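PDB 3TS7: geranyltranstransferase from Methylococcus capsulatus, which probably joins isopentenyl diphosphate to geranyl diphosphate to make farnesyl diphosphate, with magnesium as cofactor. Local coordinates for residues F128-L131 and A132-S136; A68-L71 and L72-P75; S195-L198 and A199-R203; Y59-G62 and Q63-V67; M147-T150 and L151-A154. One frame throughout, in Å; residues are numbered along the deposited sequence.

Interaction 1 of 5, residues F128-L131 and A132-S136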
loop_
_atom_site.group_PDB
_atom_site.type_symbol
_atom_site.label_atom_id
_atom_site.label_comp_id
_atom_site.label_asym_id
_atom_site.label_seq_id
_atom_site.Cartn_x
_atom_site.Cartn_y
_atom_site.Cartn_z
ATOM N N PHE B 128 3.849 2.395 -4.727
ATOM C CA PHE B 128 3.566 3.805 -4.710
ATOM C C PHE B 128 4.856 4.650 -4.714
ATOM O O PHE B 128 4.856 5.774 -5.230
ATOM C CB PHE B 128 2.711 4.135 -3.493
ATOM C CG PHE B 128 1.291 3.686 -3.622
ATOM C CD1 PHE B 128 0.822 2.593 -2.895
ATOM C CD2 PHE B 128 0.422 4.345 -4.493
ATOM C CE1 PHE B 128 -0.504 2.181 -3.011
ATOM C CE2 PHE B 128 -0.898 3.934 -4.625
ATOM C CZ PHE B 128 -1.358 2.851 -3.881
ATOM N N HIS B 129 5.919 4.120 -4.097
ATOM C CA HIS B 129 7.263 4.755 -4.141
ATOM C C HIS B 129 7.779 4.816 -5.580
ATOM O O HIS B 129 8.285 5.874 -6.013
ATOM C CB HIS B 129 8.249 4.035 -3.205
ATOM C CG HIS B 129 9.700 4.324 -3.475
ATOM N ND1 HIS B 129 10.270 5.564 -3.268
ATOM C CD2 HIS B 129 10.704 3.515 -3.905
ATOM C CE1 HIS B 129 11.559 5.507 -3.565
ATOM N NE2 HIS B 129 11.844 4.279 -3.966
ATOM N N VAL B 130 7.602 3.718 -6.323
ATOM C CA VAL B 130 7.967 3.688 -7.764
ATOM C C VAL B 130 7.218 4.784 -8.546
ATOM O O VAL B 130 7.846 5.597 -9.232
ATOM C CB VAL B 130 7.802 2.274 -8.400
ATOM C CG1 VAL B 130 7.969 2.311 -9.926
ATOM C CG2 VAL B 130 8.814 1.322 -7.837
ATOM N N LEU B 131 5.901 4.889 -8.375
ATOM C CA LEU B 131 5.134 5.877 -9.141
ATOM C C LEU B 131 5.471 7.321 -8.765
ATOM O O LEU B 131 5.536 8.192 -9.634
ATOM C CB LEU B 131 3.621 5.644 -9.021
ATOM C CG LEU B 131 2.987 4.408 -9.663
ATOM C CD1 LEU B 131 1.464 4.457 -9.416
ATOM C CD2 LEU B 131 3.274 4.303 -11.179
ATOM N N ALA B 132 5.698 7.572 -7.479
ATOM C CA ALA B 132 5.917 8.938 -7.009
ATOM C C ALA B 132 7.327 9.450 -7.359
ATOM O O ALA B 132 7.528 10.637 -7.557
ATOM C CB ALA B 132 5.675 9.037 -5.495
ATOM N N GLN B 133 8.288 8.548 -7.436
ATOM C CA GLN B 133 9.686 8.940 -7.416
ATOM C C GLN B 133 10.518 8.498 -8.631
ATOM O O GLN B 133 11.521 9.141 -8.934
ATOM C CB GLN B 133 10.330 8.451 -6.109
ATOM C CG GLN B 133 11.697 9.054 -5.766
ATOM C CD GLN B 133 12.856 8.369 -6.479
ATOM O OE1 GLN B 133 13.866 9.006 -6.791
ATOM N NE2 GLN B 133 12.700 7.083 -6.780
ATOM N N ASP B 134 10.132 7.401 -9.288
ATOM C CA ASP B 134 10.903 6.813 -10.396
ATOM C C ASP B 134 11.154 7.851 -11.514
ATOM O O ASP B 134 10.200 8.337 -12.132
ATOM C CB ASP B 134 10.187 5.548 -10.925
ATOM C CG ASP B 134 11.019 4.731 -11.901
ATOM O OD1 ASP B 134 10.609 3.581 -12.172
ATOM O OD2 ASP B 134 12.054 5.216 -12.417
ATOM N N PRO B 135 12.441 8.221 -11.736
ATOM C CA PRO B 135 12.718 9.305 -12.678
ATOM C C PRO B 135 12.521 8.900 -14.143
ATOM O O PRO B 135 12.325 9.769 -14.994
ATOM C CB PRO B 135 14.183 9.662 -12.389
ATOM C CG PRO B 135 14.790 8.415 -11.859
ATOM C CD PRO B 135 13.679 7.715 -11.100
ATOM N N SER B 136 12.550 7.599 -14.421
ATOM C CA SER B 136 12.287 7.081 -15.766
ATOM C C SER B 136 10.819 7.256 -16.189
ATOM O O SER B 136 10.509 7.223 -17.379
ATOM C CB SER B 136 12.718 5.621 -15.883
ATOM O OG SER B 136 11.926 4.788 -15.064
HETATM O O HOH W 1 11.128 5.150 -7.080
#

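Interaction 2 of 5, residues A68-L71 and L72-P75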
loop_
_atom_site.group_PDB
_atom_site.type_symbol
_atom_site.label_atom_id
_atom_site.label_comp_id
_atom_site.label_asym_id
_atom_site.label_seq_id
_atom_site.Cartn_x
_atom_site.Cartn_y
_atom_site.Cartn_z
ATOM N N ALA B 68 6.817 5.335 -25.587
ATOM C CA ALA B 68 8.068 4.611 -25.527
ATOM C C ALA B 68 8.062 3.734 -24.287
ATOM O O ALA B 68 7.522 4.128 -23.257
ATOM C CB ALA B 68 9.239 5.605 -25.491
ATOM N N ALA B 69 8.664 2.551 -24.399
ATOM C CA ALA B 69 8.655 1.545 -23.337
ATOM C C ALA B 69 9.401 1.987 -22.080
ATOM O O ALA B 69 9.077 1.554 -20.985
ATOM C CB ALA B 69 9.217 0.237 -23.854
ATOM N N ASP B 70 10.397 2.849 -22.261
ATOM C CA ASP B 70 11.122 3.472 -21.162
ATOM C C ASP B 70 10.223 4.166 -20.136
ATOM O O ASP B 70 10.499 4.108 -18.942
ATOM C CB ASP B 70 12.164 4.463 -21.715
ATOM C CG ASP B 70 13.405 3.762 -22.263
ATOM O OD1 ASP B 70 14.281 4.450 -22.824
ATOM O OD2 ASP B 70 13.510 2.524 -22.142
ATOM N N LEU B 71 9.159 4.818 -20.607
ATOM C CA LEU B 71 8.193 5.479 -19.724
ATOM C C LEU B 71 7.244 4.501 -19.018
ATOM O O LEU B 71 6.515 4.896 -18.105
ATOM C CB LEU B 71 7.357 6.520 -20.484
ATOM C CG LEU B 71 8.052 7.678 -21.207
ATOM C CD1 LEU B 71 7.013 8.674 -21.712
ATOM C CD2 LEU B 71 9.081 8.388 -20.336
ATOM N N LEU B 72 7.274 3.240 -19.431
ATOM C CA LEU B 72 6.296 2.244 -18.992
ATOM C C LEU B 72 6.849 1.225 -18.022
ATOM O O LEU B 72 6.069 0.571 -17.359
ATOM C CB LEU B 72 5.675 1.510 -20.196
ATOM C CG LEU B 72 4.948 2.355 -21.250
ATOM C CD1 LEU B 72 4.644 1.496 -22.451
ATOM C CD2 LEU B 72 3.686 3.021 -20.725
ATOM N N ASP B 73 8.180 1.103 -17.928
ATOM C CA ASP B 73 8.806 0.202 -16.974
ATOM C C ASP B 73 8.323 0.416 -15.533
ATOM O O ASP B 73 7.940 -0.538 -14.877
ATOM C CB ASP B 73 10.338 0.296 -17.029
ATOM C CG ASP B 73 10.920 -0.247 -18.327
ATOM O OD1 ASP B 73 10.445 -1.281 -18.835
ATOM O OD2 ASP B 73 11.874 0.357 -18.838
ATOM N N GLY B 74 8.340 1.665 -15.074
ATOM C CA GLY B 74 7.883 2.042 -13.741
ATOM C C GLY B 74 6.439 1.662 -13.465
ATOM O O GLY B 74 6.184 0.901 -12.532
ATOM N N PRO B 75 5.489 2.155 -14.295
ATOM C CA PRO B 75 4.085 1.755 -14.106
ATOM C C PRO B 75 3.846 0.251 -14.222
ATOM O O PRO B 75 3.032 -0.272 -13.469
ATOM C CB PRO B 75 3.365 2.530 -15.202
ATOM C CG PRO B 75 4.167 3.743 -15.343
ATOM C CD PRO B 75 5.578 3.248 -15.279
HETATM O O HOH W 2 9.396 3.991 -16.312
HETATM O O HOH W 3 12.743 2.723 -18.153
#

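Interaction 3 of 5, residues S195-L198 and A199-R203. With PO4 (phosphate ion), chain G.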
loop_
_atom_site.group_PDB
_atom_site.type_symbol
_atom_site.label_atom_id
_atom_site.label_comp_id
_atom_site.label_asym_id
_atom_site.label_seq_id
_atom_site.Cartn_x
_atom_site.Cartn_y
_atom_site.Cartn_z
ATOM N N SER B 195 -3.777 -1.151 -15.105
ATOM C CA SER B 195 -2.585 -1.426 -15.922
ATOM C C SER B 195 -2.649 -0.745 -17.288
ATOM O O SER B 195 -1.635 -0.272 -17.818
ATOM C CB SER B 195 -2.413 -2.922 -16.108
ATOM O OG SER B 195 -2.449 -3.547 -14.851
ATOM N N VAL B 196 -3.867 -0.664 -17.818
ATOM C CA VAL B 196 -4.112 -0.056 -19.106
ATOM C C VAL B 196 -4.146 1.462 -18.982
ATOM O O VAL B 196 -3.548 2.162 -19.809
ATOM C CB VAL B 196 -5.417 -0.648 -19.748
ATOM C CG1 VAL B 196 -5.895 0.191 -20.925
ATOM C CG2 VAL B 196 -5.143 -2.064 -20.181
ATOM N N ARG B 197 -4.820 1.961 -17.944
ATOM C CA ARG B 197 -4.947 3.383 -17.727
ATOM C C ARG B 197 -3.583 4.040 -17.434
ATOM O O ARG B 197 -3.344 5.160 -17.880
ATOM C CB ARG B 197 -5.942 3.673 -16.607
ATOM C CG ARG B 197 -6.022 5.124 -16.206
ATOM C CD ARG B 197 -7.196 5.403 -15.290
ATOM N NE ARG B 197 -7.149 6.770 -14.775
ATOM C CZ ARG B 197 -7.553 7.847 -15.435
ATOM N NH1 ARG B 197 -8.039 7.747 -16.667
ATOM N NH2 ARG B 197 -7.455 9.034 -14.858
ATOM N N LEU B 198 -2.705 3.339 -16.710
ATOM C CA LEU B 198 -1.360 3.866 -16.416
ATOM C C LEU B 198 -0.582 4.192 -17.691
ATOM O O LEU B 198 0.038 5.264 -17.786
ATOM C CB LEU B 198 -0.547 2.871 -15.587
ATOM C CG LEU B 198 -0.982 2.650 -14.121
ATOM C CD1 LEU B 198 0.048 1.924 -13.325
ATOM C CD2 LEU B 198 -1.272 3.949 -13.503
ATOM N N ALA B 199 -0.627 3.260 -18.645
ATOM C CA ALA B 199 -0.043 3.478 -19.982
ATOM C C ALA B 199 -0.652 4.676 -20.688
ATOM O O ALA B 199 0.073 5.482 -21.278
ATOM C CB ALA B 199 -0.147 2.222 -20.846
ATOM N N CYS B 200 -1.979 4.801 -20.626
ATOM C CA CYS B 200 -2.659 5.945 -21.198
ATOM C C CYS B 200 -2.193 7.276 -20.606
ATOM O O CYS B 200 -2.011 8.254 -21.340
ATOM C CB CYS B 200 -4.179 5.786 -21.072
ATOM S SG CYS B 200 -4.873 4.436 -22.110
ATOM N N LEU B 201 -1.957 7.298 -19.290
ATOM C CA LEU B 201 -1.491 8.512 -18.602
ATOM C C LEU B 201 -0.036 8.883 -18.941
ATOM O O LEU B 201 0.385 10.006 -18.675
ATOM C CB LEU B 201 -1.662 8.369 -17.077
ATOM C CG LEU B 201 -3.102 8.407 -16.554
ATOM C CD1 LEU B 201 -3.207 7.809 -15.118
ATOM C CD2 LEU B 201 -3.705 9.814 -16.641
ATOM N N ALA B 202 0.728 7.938 -19.485
ATOM C CA ALA B 202 2.080 8.234 -19.990
ATOM C C ALA B 202 2.101 8.779 -21.432
ATOM O O ALA B 202 3.186 8.943 -22.038
ATOM C CB ALA B 202 2.974 7.021 -19.847
ATOM N N ARG B 203 0.910 9.064 -21.973
ATOM C CA ARG B 203 0.764 9.692 -23.288
ATOM C C ARG B 203 0.117 11.052 -23.095
ATOM O O ARG B 203 -1.102 11.156 -23.098
ATOM C CB ARG B 203 -0.106 8.847 -24.225
ATOM C CG ARG B 203 0.156 9.011 -25.751
ATOM C CD ARG B 203 -0.143 10.405 -26.283
ATOM N NE ARG B 203 -1.002 10.399 -27.462
ATOM C CZ ARG B 203 -1.482 11.493 -28.051
ATOM N NH1 ARG B 203 -2.270 11.387 -29.115
ATOM N NH2 ARG B 203 -1.178 12.693 -27.582
HETATM P P PO4 G . -2.562 7.672 -30.319
HETATM O O1 PO4 G . -1.601 7.975 -29.179
HETATM O O2 PO4 G . -1.772 7.378 -31.582
HETATM O O3 PO4 G . -3.409 6.458 -29.994
HETATM O O4 PO4 G . -3.470 8.877 -30.501
#

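Interaction 4 of 5, residues Y59-G62 and Q63-V67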
loop_
_atom_site.group_PDB
_atom_site.type_symbol
_atom_site.label_atom_id
_atom_site.label_comp_id
_atom_site.label_asym_id
_atom_site.label_seq_id
_atom_site.Cartn_x
_atom_site.Cartn_y
_atom_site.Cartn_z
ATOM N N TYR B 59 2.599 -2.679 -21.229
ATOM C CA TYR B 59 3.504 -2.552 -22.366
ATOM C C TYR B 59 2.738 -2.588 -23.698
ATOM O O TYR B 59 2.998 -1.781 -24.582
ATOM C CB TYR B 59 4.581 -3.638 -22.335
ATOM C CG TYR B 59 5.659 -3.471 -21.259
ATOM C CD1 TYR B 59 6.401 -2.287 -21.142
ATOM C CD2 TYR B 59 5.957 -4.523 -20.395
ATOM C CE1 TYR B 59 7.406 -2.158 -20.162
ATOM C CE2 TYR B 59 6.942 -4.409 -19.426
ATOM C CZ TYR B 59 7.664 -3.229 -19.320
ATOM O OH TYR B 59 8.629 -3.166 -18.343
ATOM N N ALA B 60 1.767 -3.491 -23.824
ATOM C CA ALA B 60 1.007 -3.600 -25.083
ATOM C C ALA B 60 0.161 -2.379 -25.349
ATOM O O ALA B 60 0.073 -1.935 -26.485
ATOM C CB ALA B 60 0.142 -4.871 -25.100
ATOM N N THR B 61 -0.460 -1.832 -24.306
ATOM C CA THR B 61 -1.232 -0.600 -24.442
ATOM C C THR B 61 -0.328 0.564 -24.860
ATOM O O THR B 61 -0.679 1.333 -25.743
ATOM C CB THR B 61 -1.956 -0.240 -23.122
ATOM O OG1 THR B 61 -2.853 -1.303 -22.780
ATOM C CG2 THR B 61 -2.728 1.059 -23.241
ATOM N N GLY B 62 0.845 0.672 -24.238
ATOM C CA GLY B 62 1.781 1.754 -24.562
ATOM C C GLY B 62 2.241 1.741 -26.010
ATOM O O GLY B 62 2.287 2.787 -26.666
ATOM N N GLN B 63 2.573 0.553 -26.500
ATOM C CA GLN B 63 2.984 0.358 -27.891
ATOM C C GLN B 63 1.865 0.752 -28.854
ATOM O O GLN B 63 2.128 1.317 -29.918
ATOM C CB GLN B 63 3.425 -1.093 -28.131
ATOM C CG GLN B 63 4.172 -1.293 -29.422
ATOM C CD GLN B 63 4.534 -2.722 -29.658
ATOM O OE1 GLN B 63 5.399 -3.280 -28.981
ATOM N NE2 GLN B 63 3.888 -3.331 -30.634
ATOM N N THR B 64 0.622 0.499 -28.445
ATOM C CA THR B 64 -0.549 0.781 -29.269
ATOM C C THR B 64 -0.773 2.271 -29.456
ATOM O O THR B 64 -1.080 2.723 -30.556
ATOM C CB THR B 64 -1.811 0.065 -28.694
ATOM O OG1 THR B 64 -1.623 -1.351 -28.808
ATOM C CG2 THR B 64 -3.094 0.453 -29.434
ATOM N N ILE B 65 -0.601 3.034 -28.389
ATOM C CA ILE B 65 -0.833 4.477 -28.438
ATOM C C ILE B 65 0.492 5.264 -28.653
ATOM O O ILE B 65 0.508 6.489 -28.616
ATOM C CB ILE B 65 -1.559 4.959 -27.150
ATOM C CG1 ILE B 65 -0.680 4.649 -25.929
ATOM C CG2 ILE B 65 -2.943 4.296 -27.033
ATOM C CD1 ILE B 65 -1.279 5.060 -24.589
ATOM N N GLY B 66 1.599 4.551 -28.850
ATOM C CA GLY B 66 2.871 5.206 -29.191
ATOM C C GLY B 66 3.672 5.802 -28.043
ATOM O O GLY B 66 4.333 6.823 -28.216
ATOM N N VAL B 67 3.601 5.179 -26.867
ATOM C CA VAL B 67 4.421 5.586 -25.728
ATOM C C VAL B 67 5.659 4.704 -25.740
ATOM O O VAL B 67 5.566 3.479 -25.865
ATOM C CB VAL B 67 3.683 5.422 -24.353
ATOM C CG1 VAL B 67 4.580 5.855 -23.187
ATOM C CG2 VAL B 67 2.392 6.221 -24.314
#

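Interaction 5 of 5, residues M147-T150 and L151-A154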
loop_
_atom_site.group_PDB
_atom_site.type_symbol
_atom_site.label_atom_id
_atom_site.label_comp_id
_atom_site.label_asym_id
_atom_site.label_seq_id
_atom_site.Cartn_x
_atom_site.Cartn_y
_atom_site.Cartn_z
ATOM N N MET B 147 -1.601 8.819 -12.081
ATOM C CA MET B 147 -1.198 7.412 -12.015
ATOM C C MET B 147 -1.308 6.843 -10.606
ATOM O O MET B 147 -1.727 5.688 -10.414
ATOM C CB MET B 147 0.248 7.241 -12.441
ATOM C CG MET B 147 0.484 7.375 -13.933
ATOM S SD MET B 147 2.225 7.159 -14.275
ATOM C CE MET B 147 2.229 7.379 -16.061
ATOM N N ILE B 148 -0.894 7.659 -9.640
ATOM C CA ILE B 148 -0.915 7.273 -8.216
ATOM C C ILE B 148 -2.357 7.094 -7.770
ATOM O O ILE B 148 -2.701 6.054 -7.190
ATOM C CB ILE B 148 -0.181 8.307 -7.320
ATOM C CG1 ILE B 148 1.314 8.346 -7.682
ATOM C CG2 ILE B 148 -0.387 7.978 -5.836
ATOM C CD1 ILE B 148 1.990 9.669 -7.390
ATOM N N GLU B 149 -3.199 8.080 -8.082
ATOM C CA GLU B 149 -4.628 7.988 -7.774
ATOM C C GLU B 149 -5.271 6.760 -8.390
ATOM O O GLU B 149 -6.054 6.076 -7.724
ATOM C CB GLU B 149 -5.381 9.268 -8.163
ATOM C CG GLU B 149 -6.944 9.171 -8.108
ATOM C CD GLU B 149 -7.529 8.643 -6.777
ATOM O OE1 GLU B 149 -6.822 8.570 -5.742
ATOM O OE2 GLU B 149 -8.727 8.282 -6.770
ATOM N N THR B 150 -4.904 6.469 -9.640
ATOM C CA THR B 150 -5.387 5.297 -10.343
ATOM C C THR B 150 -5.050 4.039 -9.580
ATOM O O THR B 150 -5.929 3.194 -9.341
ATOM C CB THR B 150 -4.783 5.210 -11.765
ATOM O OG1 THR B 150 -5.350 6.251 -12.554
ATOM C CG2 THR B 150 -5.068 3.850 -12.406
ATOM N N LEU B 151 -3.787 3.915 -9.169
ATOM C CA LEU B 151 -3.353 2.690 -8.504
ATOM C C LEU B 151 -3.994 2.568 -7.110
ATOM O O LEU B 151 -4.380 1.467 -6.685
ATOM C CB LEU B 151 -1.823 2.589 -8.426
ATOM C CG LEU B 151 -1.273 1.204 -8.020
ATOM C CD1 LEU B 151 -1.429 0.159 -9.115
ATOM C CD2 LEU B 151 0.207 1.326 -7.642
ATOM N N ALA B 152 -4.141 3.691 -6.422
ATOM C CA ALA B 152 -4.705 3.667 -5.082
ATOM C C ALA B 152 -6.184 3.278 -5.130
ATOM O O ALA B 152 -6.612 2.469 -4.335
ATOM C CB ALA B 152 -4.528 4.992 -4.405
ATOM N N LYS B 153 -6.937 3.815 -6.097
ATOM C CA LYS B 153 -8.365 3.520 -6.219
ATOM C C LYS B 153 -8.585 2.071 -6.647
ATOM O O LYS B 153 -9.476 1.386 -6.112
ATOM C CB LYS B 153 -9.046 4.504 -7.176
ATOM C CG LYS B 153 -10.566 4.666 -6.986
ATOM C CD LYS B 153 -11.230 5.083 -8.301
ATOM C CE LYS B 153 -12.481 5.948 -8.099
ATOM N NZ LYS B 153 -12.264 7.409 -8.387
ATOM N N ALA B 154 -7.745 1.587 -7.562
ATOM C CA ALA B 154 -7.808 0.200 -8.007
ATOM C C ALA B 154 -7.394 -0.842 -6.969
ATOM O O ALA B 154 -7.882 -1.976 -6.996
ATOM C CB ALA B 154 -7.005 0.000 -9.299
#

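Interaction 1 of 5, residues F128-L131 and A132-S136
H129 and Q133, one turn apart, lie side by side at the C-terminal end of helix 113-133, where the chain leaves the helix and closes an Asx turn at D134. This flank faces the second subunit, with Q133 its exposed residue, and it is the loose side of the contact. The imidazole and the amide run nearly parallel, their planes 12° apart, yet H129 CE1 and Q133 NE2 are 3.8 Å from each other. With CG anti to the backbone N (chi1 163°), the H129 ring is carried along the helix toward Q133. A water lies over one face of the imidazole, near its rim; it donates to H129 O at 3.1 Å and accepts from Q133 NE2, tying the amide to the previous turn. The polar end of H129 itself is taken by E149 of the second subunit, whose side chain also packs on Q133.

The other flank is tight and apolar. F128 and L131 press on helix 141-155, V130 and L131 on helix 73-90, and the F128 ring stacks on F128 of the second subunit. Here the A132 methyl sits close on the preceding turn, CB 3.4 Å from F128 O, while A132 N bonds to that same oxygen at 3.0 Å.

Beyond Q133 the chain turns away, and V130 CG1 lies 3.7 Å from D134 OD1, an oxygen that is salt-bridged to R27. The other carboxylate oxygen closes the turn: S136 OG at 2.7 Å and S136 N at 3.2 Å both reach D134 OD2 from the same face of the carboxylate.

Interaction 2 of 5, residues A68-L71 and L72-P75
L72 closes a type I beta turn, A69-L72: its backbone N donates to A69 O at 2.9 Å, arriving well above the carbonyl plane, and its CB rests 3.5 Å from the same oxygen. D73 N adds a weak bond to A69 O, which therefore takes two donors from consecutive residues. L72 CG, anti to its carbonyl carbon and beside its backbone N (chi1 -59°), is thereby laid 3.7 Å from A68 O, while the ring of P75 slides up to L71, CD 3.4 Å from L71 O.

Two waters form the next layer, both donating to D70 O. One accepts from G74 N at 2.8 Å and so occupies an amide at the start of the helix; the other donates to D73 OD2 at 2.6 Å, linking the backbone of D70 to the D73 carboxylate.

Farther out, D70 OD2 and D73 OD2 stand 4.3 Å apart, two like charges whose repulsion is probably eased by R19 of helix 5-27, which makes salt bridges to D70 OD2 and D73 OD1. Y59 OH also bonds to D73 OD1. L72 is buried, against V67 and A199, and P75 packs on L198 and I137.

The whole is a connecting turn running into an alpha helix, with a proline in the first turn of helix 73-90, where its missing N-H costs no helical bond; it joins two successive helices of the all-helical isoprenoid synthase fold.

Interaction 3 of 5, residues S195-L198 and A199-R203
R197 lays its charged end against a leucine: L201, one turn later, sits over one face of the guanidinium, with CD2 4.2 Å above the plane and toward its rim. The two side chains cross at a slant, and the aliphatic stem takes part as well, R197 CG lying 4.0 Å from L201 CD1. An extended chain, anti at chi1 (173°) and straight as far as NE, brings the group there. R197 NE is spent on T150 OG1 of helix 141-155, a bond that holds the guanidinium beside L201.

Beneath this pair the helix is still regular. C200 N bonds to V196 O at 3.2 Å, and L201 N to R197 O at 2.9 Å. The pattern then tightens as helix 177-201 runs out: A202 N keeps a weak bond to L198 O but also bonds to A199 O at 3.1 Å, and R203 N reaches back three residues to C200 O. The buried face is apolar, with V196 and C200 on L214, A199 on T61, and L198 on M147.

Past the helix end R203 swings away, bent at chi2 and chi3, to grip a phosphate ion, probably from the crystallisation liquor. The anion sits at the edge of the guanidinium, with R203 NE 3.0 Å from O1 and R203 NH1 3.1 Å from O4 of the phosphate; Q210 NE2 is a further donor. The two arginines thus work differently: R197, partly exposed, joins two helices through its stem and NE, whereas R203 presents a two-pronged donor edge suited to an oxyanion.

Interaction 4 of 5, residues Y59-G62 and Q63-V67
Helix 53-65 stops here by wrapping up its backbone: V67 N bonds to G62 O at 2.7 Å, five residues back, G66 N reaches Q63 O weakly, and G66 takes a positive phi of 81°. Up to that point the bonds are the usual four-back ones, Q63 N to Y59 O and I65 N to T61 O.

I65 carries CG1 between the backbone N and the carbonyl carbon (chi1 61°), which sets this methylene 3.3 Å from T61 O. T64 turns OG1 toward A60 O, 2.9 Å away, but its proton may instead serve E286 O. That second partner lies just before helix 288-298, whose L290 also packs on T64. V67 CB comes 3.8 Å from G62 O, closing the turn, and the valine continues onto A202 and R203.

T61 packs on V196 of helix 177-201, while Y59, A60 and Q63 touch F12 of helix 5-27. The bond from V67 to G62, the weak one from G66 to Q63 and the left-handed glycine together make a Schellman motif, here ending one helix of the all-alpha prenyl synthase fold.

Interaction 5 of 5, residues M147-T150 and L151-A154
E149 folds its carboxylate over K153, one turn on in helix 141-155. E149 OE2 lies 3.8 Å from K153 CB and 4.0 Å from K153 NZ, the latter a long salt bridge. The acid starts out along the helix, CG anti to the backbone N, and then bends at chi2 (52°), which brings OE2 down beside the stem of the lysine; the two side chains cross rather than run together. A bend at chi4 carries K153 NZ back toward the acid.

Below them the backbone is plain alpha helix, each N-H reaching the carbonyl four residues earlier: A152 N to I148 O and K153 N to E149 O, both at 2.9 Å. The alanine methyls lie close to carbonyls of the previous turn, with A152 CB 3.5 Å from I148 O and A154 CB 3.4 Å from T150 O. T150 points OG1 back along the helix to A146 O, while its methyl lies near L151 N.

The rest of the helix packs against its neighbours. M147 and T150 meet helix 177-201, and L151 meets A127 of helix 113-133 as well as V79 and I82 of helix 73-90. Across the dimer interface I148 lies on A132 and A152 on A125 of the second subunit.

The two carboxylate oxygens of E149 therefore serve different ends, OE1 bonding across the interface to H129 of the second subunit and OE2 facing K153. At this length the pairing with the lysine is probably a modest electrostatic attraction, secondary to the bond between subunits.

Overall arrangement
All five contacts join consecutive turns, four along helices or at their ends and one at a helix start. Interactions 3 and 4 end neighbouring helices side by side, their centres about 9 Å apart, and interaction 2 touches both through L72. Interaction 5, within its helix, meets interaction 3 through M147 and interaction 1 through I148; interactions 1 and 5 also form part of the subunit interface. Interaction 2 is the most polar and watery, whereas the other four are largely buried. Their chemistry differs: salt bridges to helix 5-27 in 1 and 2, phosphate in 3, mostly backbone and apolar contacts in 4, and in 5 a glutamate shared between a lysine and the interface histidine.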